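Local coordinates for protein nicotinate phosphoribosyltransferase (Porphyromonas gingivalis, PDB 2IM5) that probably catalyses the ATP-dependent joining of nicotinate to the phosphoribosyl group of 5-phospho-alpha-D-ribose 1-diphosphate, giving nicotinate mononucleotide for NAD synthesis, at residues A[173-184]-A[194-205]. Numbering follows the deposited sequence.
Sequences LEVEDRVTDILK and TSNVHLAHKHGL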
ATOM      1  N   LEU A 173      11.126 -13.066  -0.613  1.00 20.34           N
ATOM      2  CA  LEU A 173      11.319 -12.570   0.747  1.00 22.62           C
ATOM      3  C   LEU A 173      12.824 -12.401   0.960  1.00 23.33           C
ATOM      4  O   LEU A 173      13.292 -11.409   1.529  1.00 24.43           O
ATOM      5  CB  LEU A 173      10.786 -13.593   1.760  1.00 21.96           C
ATOM      6  CG  LEU A 173      10.407 -13.177   3.194  1.00 23.23           C
ATOM      7  CD1 LEU A 173      10.722 -14.340   4.134  1.00 20.71           C
ATOM      8  CD2 LEU A 173      11.154 -11.940   3.645  1.00 20.85           C
ATOM      9  N   GLU A 174      13.573 -13.388   0.492  1.00 24.21           N
ATOM     10  CA  GLU A 174      15.023 -13.402   0.619  1.00 24.41           C
ATOM     11  C   GLU A 174      15.653 -12.170  -0.021  1.00 22.07           C
ATOM     12  O   GLU A 174      16.551 -11.560   0.549  1.00 21.22           O
ATOM     13  CB  GLU A 174      15.572 -14.680  -0.013  1.00 27.01           C
ATOM     14  CG  GLU A 174      17.071 -14.825   0.055  1.00 33.44           C
ATOM     15  CD  GLU A 174      17.516 -16.199  -0.384  1.00 38.08           C
ATOM     16  OE1 GLU A 174      17.082 -16.650  -1.470  1.00 40.61           O
ATOM     17  OE2 GLU A 174      18.294 -16.830   0.359  1.00 42.06           O
ATOM     18  N   VAL A 175      15.181 -11.800  -1.206  1.00 20.83           N
ATOM     19  CA  VAL A 175      15.713 -10.614  -1.866  1.00 20.80           C
ATOM     20  C   VAL A 175      15.352  -9.334  -1.089  1.00 20.89           C
ATOM     21  O   VAL A 175      16.219  -8.482  -0.866  1.00 19.76           O
ATOM     22  CB  VAL A 175      15.200 -10.502  -3.313  1.00 20.61           C
ATOM     23  CG1 VAL A 175      15.527  -9.132  -3.881  1.00 18.71           C
ATOM     24  CG2 VAL A 175      15.829 -11.599  -4.171  1.00 19.52           C
ATOM     25  N   GLU A 176      14.092  -9.193  -0.670  1.00 20.15           N
ATOM     26  CA  GLU A 176      13.702  -7.996   0.078  1.00 20.93           C
ATOM     27  C   GLU A 176      14.473  -7.925   1.393  1.00 20.21           C
ATOM     28  O   GLU A 176      14.891  -6.851   1.817  1.00 20.05           O
ATOM     29  CB  GLU A 176      12.190  -7.966   0.379  1.00 20.83           C
ATOM     30  CG  GLU A 176      11.801  -6.779   1.279  1.00 21.37           C
ATOM     31  CD  GLU A 176      10.289  -6.634   1.561  1.00 24.55           C
ATOM     32  OE1 GLU A 176       9.531  -7.635   1.491  1.00 22.57           O
ATOM     33  OE2 GLU A 176       9.868  -5.498   1.885  1.00 23.03           O
ATOM     34  N   ASP A 177      14.666  -9.078   2.024  1.00 21.07           N
ATOM     35  CA  ASP A 177      15.385  -9.153   3.291  1.00 23.66           C
ATOM     36  C   ASP A 177      16.816  -8.642   3.144  1.00 23.98           C
ATOM     37  O   ASP A 177      17.261  -7.784   3.903  1.00 24.41           O
ATOM     38  CB  ASP A 177      15.410 -10.601   3.789  1.00 25.89           C
ATOM     39  CG  ASP A 177      15.909 -10.723   5.219  1.00 28.76           C
ATOM     40  OD1 ASP A 177      16.677  -9.851   5.672  1.00 33.37           O
ATOM     41  OD2 ASP A 177      15.544 -11.705   5.894  1.00 31.48           O
ATOM     42  N   ARG A 178      17.538  -9.181   2.167  1.00 24.33           N
ATOM     43  CA  ARG A 178      18.924  -8.776   1.939  1.00 25.34           C
ATOM     44  C   ARG A 178      19.033  -7.321   1.490  1.00 23.45           C
ATOM     45  O   ARG A 178      19.920  -6.600   1.935  1.00 23.16           O
ATOM     46  CB  ARG A 178      19.582  -9.699   0.906  1.00 29.15           C
ATOM     47  CG  ARG A 178      21.047  -9.377   0.621  1.00 36.00           C
ATOM     48  CD  ARG A 178      21.851  -9.245   1.912  1.00 39.30           C
ATOM     49  NE  ARG A 178      23.220  -8.802   1.660  1.00 43.29           N
ATOM     50  CZ  ARG A 178      24.056  -8.372   2.604  1.00 44.83           C
ATOM     51  NH1 ARG A 178      23.664  -8.322   3.873  1.00 44.33           N
ATOM     52  NH2 ARG A 178      25.284  -7.992   2.278  1.00 45.82           N
ATOM     53  N   VAL A 179      18.133  -6.895   0.612  1.00 21.67           N
ATOM     54  CA  VAL A 179      18.138  -5.518   0.123  1.00 23.17           C
ATOM     55  C   VAL A 179      17.941  -4.542   1.282  1.00 24.70           C
ATOM     56  O   VAL A 179      18.594  -3.496   1.339  1.00 24.77           O
ATOM     57  CB  VAL A 179      17.023  -5.291  -0.934  1.00 23.40           C
ATOM     58  CG1 VAL A 179      16.816  -3.794  -1.176  1.00 24.08           C
ATOM     59  CG2 VAL A 179      17.409  -5.974  -2.249  1.00 22.77           C
ATOM     60  N   THR A 180      17.040  -4.891   2.198  1.00 23.85           N
ATOM     61  CA  THR A 180      16.771  -4.056   3.362  1.00 24.81           C
ATOM     62  C   THR A 180      18.023  -3.981   4.228  1.00 25.17           C
ATOM     63  O   THR A 180      18.375  -2.921   4.738  1.00 24.53           O
ATOM     64  CB  THR A 180      15.620  -4.640   4.208  1.00 24.27           C
ATOM     65  OG1 THR A 180      14.432  -4.677   3.413  1.00 23.54           O
ATOM     66  CG2 THR A 180      15.378  -3.790   5.451  1.00 23.38           C
ATOM     67  N   ASP A 181      18.691  -5.119   4.385  1.00 26.59           N
ATOM     68  CA  ASP A 181      19.909  -5.191   5.186  1.00 28.62           C
ATOM     69  C   ASP A 181      20.997  -4.291   4.603  1.00 27.83           C
ATOM     70  O   ASP A 181      21.665  -3.553   5.329  1.00 28.70           O
ATOM     71  CB  ASP A 181      20.423  -6.627   5.235  1.00 31.16           C
ATOM     72  CG  ASP A 181      21.399  -6.852   6.367  1.00 34.92           C
ATOM     73  OD1 ASP A 181      22.153  -5.912   6.700  1.00 37.60           O
ATOM     74  OD2 ASP A 181      21.418  -7.973   6.919  1.00 39.54           O
ATOM     75  N   ILE A 182      21.165  -4.352   3.288  1.00 25.76           N
ATOM     76  CA  ILE A 182      22.170  -3.545   2.611  1.00 25.17           C
ATOM     77  C   ILE A 182      21.861  -2.054   2.704  1.00 24.61           C
ATOM     78  O   ILE A 182      22.743  -1.239   2.990  1.00 25.13           O
ATOM     79  CB  ILE A 182      22.279  -3.941   1.126  1.00 25.12           C
ATOM     80  CG1 ILE A 182      22.731  -5.399   1.015  1.00 27.85           C
ATOM     81  CG2 ILE A 182      23.249  -3.017   0.407  1.00 25.23           C
ATOM     82  CD1 ILE A 182      22.678  -5.957  -0.393  1.00 30.01           C
ATOM     83  N   LEU A 183      20.608  -1.691   2.455  1.00 24.06           N
ATOM     84  CA  LEU A 183      20.223  -0.283   2.513  1.00 24.08           C
ATOM     85  C   LEU A 183      20.449   0.282   3.911  1.00 22.59           C
ATOM     86  O   LEU A 183      20.932   1.399   4.064  1.00 23.89           O
ATOM     87  CB  LEU A 183      18.759  -0.114   2.094  1.00 21.26           C
ATOM     88  CG  LEU A 183      18.531  -0.270   0.589  1.00 22.48           C
ATOM     89  CD1 LEU A 183      17.042  -0.252   0.257  1.00 21.11           C
ATOM     90  CD2 LEU A 183      19.246   0.867  -0.133  1.00 21.96           C
ATOM     91  N   LYS A 184      20.107  -0.500   4.925  1.00 23.12           N
ATOM     92  CA  LYS A 184      20.289  -0.065   6.301  1.00 24.91           C
ATOM     93  C   LYS A 184      21.763   0.233   6.543  1.00 25.30           C
ATOM     94  O   LYS A 184      22.115   1.168   7.254  1.00 24.58           O
ATOM     95  CB  LYS A 184      19.835  -1.158   7.270  1.00 24.14           C
ATOM     96  CG  LYS A 184      19.994  -0.765   8.726  1.00 26.71           C
ATOM     97  CD  LYS A 184      19.848  -1.945   9.663  1.00 26.74           C
ATOM     98  CE  LYS A 184      20.067  -1.511  11.110  1.00 27.66           C
ATOM     99  NZ  LYS A 184      19.923  -2.636  12.065  1.00 31.12           N
ATOM    100  N   THR A 194      10.765   0.946   6.715  1.00 19.35           N
ATOM    101  CA  THR A 194      10.171   0.045   5.737  1.00 19.97           C
ATOM    102  C   THR A 194       8.705  -0.229   6.047  1.00 19.91           C
ATOM    103  O   THR A 194       8.269  -0.161   7.201  1.00 19.01           O
ATOM    104  CB  THR A 194      10.907  -1.304   5.696  1.00 20.69           C
ATOM    105  OG1 THR A 194      10.267  -2.173   4.748  1.00 21.51           O
ATOM    106  CG2 THR A 194      10.880  -1.957   7.065  1.00 19.84           C
ATOM    107  N   SER A 195       7.956  -0.541   4.999  1.00 18.14           N
ATOM    108  CA  SER A 195       6.546  -0.830   5.133  1.00 18.30           C
ATOM    109  C   SER A 195       6.354  -2.255   5.641  1.00 18.14           C
ATOM    110  O   SER A 195       5.339  -2.564   6.272  1.00 17.77           O
ATOM    111  CB  SER A 195       5.859  -0.641   3.781  1.00 19.29           C
ATOM    112  OG  SER A 195       4.470  -0.866   3.890  1.00 22.99           O
ATOM    113  N   ASN A 196       7.336  -3.115   5.367  1.00 17.30           N
ATOM    114  CA  ASN A 196       7.286  -4.512   5.794  1.00 17.53           C
ATOM    115  C   ASN A 196       7.534  -4.588   7.299  1.00 17.85           C
ATOM    116  O   ASN A 196       8.672  -4.445   7.761  1.00 19.63           O
ATOM    117  CB  ASN A 196       8.347  -5.325   5.053  1.00 17.15           C
ATOM    118  CG  ASN A 196       8.201  -6.810   5.283  1.00 16.45           C
ATOM    119  OD1 ASN A 196       8.091  -7.269   6.423  1.00 17.67           O
ATOM    120  ND2 ASN A 196       8.203  -7.577   4.197  1.00 18.72           N
ATOM    121  N   VAL A 197       6.473  -4.824   8.064  1.00 17.55           N
ATOM    122  CA  VAL A 197       6.579  -4.873   9.525  1.00 17.16           C
ATOM    123  C   VAL A 197       7.551  -5.937  10.032  1.00 19.01           C
ATOM    124  O   VAL A 197       8.305  -5.694  10.981  1.00 19.14           O
ATOM    125  CB  VAL A 197       5.192  -5.081  10.168  1.00 16.84           C
ATOM    126  CG1 VAL A 197       5.288  -4.962  11.688  1.00 15.56           C
ATOM    127  CG2 VAL A 197       4.216  -4.051   9.607  1.00 14.09           C
ATOM    128  N   HIS A 198       7.535  -7.106   9.396  1.00 18.85           N
ATOM    129  CA  HIS A 198       8.427  -8.197   9.763  1.00 19.12           C
ATOM    130  C   HIS A 198       9.907  -7.821   9.612  1.00 19.63           C
ATOM    131  O   HIS A 198      10.720  -8.057  10.517  1.00 17.37           O
ATOM    132  CB  HIS A 198       8.141  -9.431   8.907  1.00 19.10           C
ATOM    133  CG  HIS A 198       9.246 -10.440   8.919  1.00 20.89           C
ATOM    134  ND1 HIS A 198       9.693 -11.045  10.077  1.00 21.31           N
ATOM    135  CD2 HIS A 198      10.000 -10.947   7.914  1.00 20.74           C
ATOM    136  CE1 HIS A 198      10.672 -11.883   9.783  1.00 21.69           C
ATOM    137  NE2 HIS A 198      10.877 -11.842   8.477  1.00 22.72           N
ATOM    138  N   LEU A 199      10.258  -7.244   8.466  1.00 18.08           N
ATOM    139  CA  LEU A 199      11.637  -6.862   8.231  1.00 19.02           C
ATOM    140  C   LEU A 199      12.058  -5.654   9.070  1.00 19.63           C
ATOM    141  O   LEU A 199      13.243  -5.463   9.338  1.00 21.37           O
ATOM    142  CB  LEU A 199      11.859  -6.605   6.740  1.00 17.55           C
ATOM    143  CG  LEU A 199      11.732  -7.887   5.900  1.00 19.48           C
ATOM    144  CD1 LEU A 199      11.988  -7.586   4.431  1.00 16.37           C
ATOM    145  CD2 LEU A 199      12.727  -8.941   6.416  1.00 17.81           C
ATOM    146  N   ALA A 200      11.093  -4.838   9.485  1.00 19.22           N
ATOM    147  CA  ALA A 200      11.402  -3.682  10.316  1.00 18.17           C
ATOM    148  C   ALA A 200      11.778  -4.241  11.686  1.00 18.52           C
ATOM    149  O   ALA A 200      12.687  -3.750  12.354  1.00 17.82           O
ATOM    150  CB  ALA A 200      10.191  -2.772  10.433  1.00 17.51           C
ATOM    151  N   HIS A 201      11.065  -5.285  12.088  1.00 18.63           N
ATOM    152  CA  HIS A 201      11.309  -5.944  13.360  1.00 19.70           C
ATOM    153  C   HIS A 201      12.684  -6.603  13.314  1.00 20.81           C
ATOM    154  O   HIS A 201      13.527  -6.380  14.185  1.00 20.24           O
ATOM    155  CB  HIS A 201      10.239  -7.010  13.607  1.00 19.97           C
ATOM    156  CG  HIS A 201      10.471  -7.831  14.838  1.00 22.65           C
ATOM    157  ND1 HIS A 201       9.925  -9.084  15.008  1.00 24.64           N
ATOM    158  CD2 HIS A 201      11.171  -7.571  15.969  1.00 22.27           C
ATOM    159  CE1 HIS A 201      10.278  -9.562  16.188  1.00 23.85           C
ATOM    160  NE2 HIS A 201      11.034  -8.663  16.791  1.00 21.96           N
ATOM    161  N   LYS A 202      12.900  -7.407  12.279  1.00 21.68           N
ATOM    162  CA  LYS A 202      14.155  -8.125  12.100  1.00 23.05           C
ATOM    163  C   LYS A 202      15.402  -7.240  12.004  1.00 23.72           C
ATOM    164  O   LYS A 202      16.431  -7.548  12.609  1.00 23.53           O
ATOM    165  CB  LYS A 202      14.073  -9.005  10.852  1.00 24.38           C
ATOM    166  CG  LYS A 202      15.366  -9.714  10.522  1.00 25.57           C
ATOM    167  CD  LYS A 202      15.183 -10.759   9.432  1.00 27.24           C
ATOM    168  CE  LYS A 202      16.524 -11.415   9.101  1.00 29.67           C
ATOM    169  NZ  LYS A 202      16.374 -12.522   8.131  1.00 32.11           N
ATOM    170  N   HIS A 203      15.309  -6.150  11.250  1.00 23.27           N
ATOM    171  CA  HIS A 203      16.448  -5.266  11.062  1.00 24.82           C
ATOM    172  C   HIS A 203      16.474  -4.019  11.938  1.00 25.27           C
ATOM    173  O   HIS A 203      17.312  -3.139  11.739  1.00 26.91           O
ATOM    174  CB  HIS A 203      16.542  -4.867   9.591  1.00 24.84           C
ATOM    175  CG  HIS A 203      16.790  -6.023   8.674  1.00 25.01           C
ATOM    176  ND1 HIS A 203      17.960  -6.752   8.694  1.00 25.04           N
ATOM    177  CD2 HIS A 203      16.006  -6.597   7.730  1.00 26.75           C
ATOM    178  CE1 HIS A 203      17.886  -7.725   7.803  1.00 26.90           C
ATOM    179  NE2 HIS A 203      16.709  -7.654   7.204  1.00 26.91           N
ATOM    180  N   GLY A 204      15.561  -3.946  12.901  1.00 25.04           N
ATOM    181  CA  GLY A 204      15.522  -2.812  13.810  1.00 23.60           C
ATOM    182  C   GLY A 204      15.292  -1.474  13.135  1.00 23.55           C
ATOM    183  O   GLY A 204      15.962  -0.491  13.442  1.00 23.87           O
ATOM    184  N   LEU A 205      14.342  -1.434  12.211  1.00 21.88           N
ATOM    185  CA  LEU A 205      14.023  -0.210  11.496  1.00 21.00           C
ATOM    186  C   LEU A 205      12.628   0.264  11.891  1.00 20.24           C
ATOM    187  O   LEU A 205      11.847  -0.493  12.461  1.00 19.31           O
ATOM    188  CB  LEU A 205      14.051  -0.467   9.986  1.00 21.48           C
ATOM    189  CG  LEU A 205      15.370  -0.937   9.364  1.00 22.57           C
ATOM    190  CD1 LEU A 205      15.124  -1.318   7.904  1.00 22.00           C
ATOM    191  CD2 LEU A 205      16.425   0.170   9.465  1.00 19.48           C
TER
HETATM  192  O   HOH W   1      11.658  -4.118   3.792  1.00 15.45           O
HETATM  193  O   HOH W   2       8.894  -3.202   2.051  1.00 27.58           O
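Lys-202 NZ meets Asp-177 OD2 on its syn lone pair in a 2.5 Å salt bridge, the long lysine chain fully extended to span the gap, while His-203 NE2 donates to Asp-177 OD1 over 2.7 Å. OD1 lies in the imidazole plane, but the ring meets it from above the carboxylate, the two planes standing 77° apart. With CG beside the backbone N and opposite the carbonyl carbon (chi1 -63°), His-203 slots its flat ring between Lys-202 CG and Asp-181 CA, which limits its rotation. About one turn after Asp-181, Lys-184 is long enough to give NZ to His-203 O (2.7 Å), a carbonyl just before Gly-204, whose positive phi, easy for glycine, belongs to a Schellman motif.

Leu-199 is the central knob, set among Leu-173, Glu-176, Asp-177 and Thr-180; its fork lays CD1 against the Glu-176 CG methylene and CD2 against Asp-177. Buried Glu-176 OE1 takes a weak bond from Asn-196 ND2 and a salt bridge from Arg-170, while two waters link OE2 to Thr-194 OG1. Asparagine suits its double task: ND2 also bonds Asp-9, and OD1 N-caps helix 197-203, accepting from Leu-199 N (3.0 Å).

Strand 191-194, parallel to 162-164, follows helix 173-186 in a beta-alpha-beta unit; the helices, crossing at -47°, pack as successive outer helices of the TIM-barrel-like domain of the NAPRTase family.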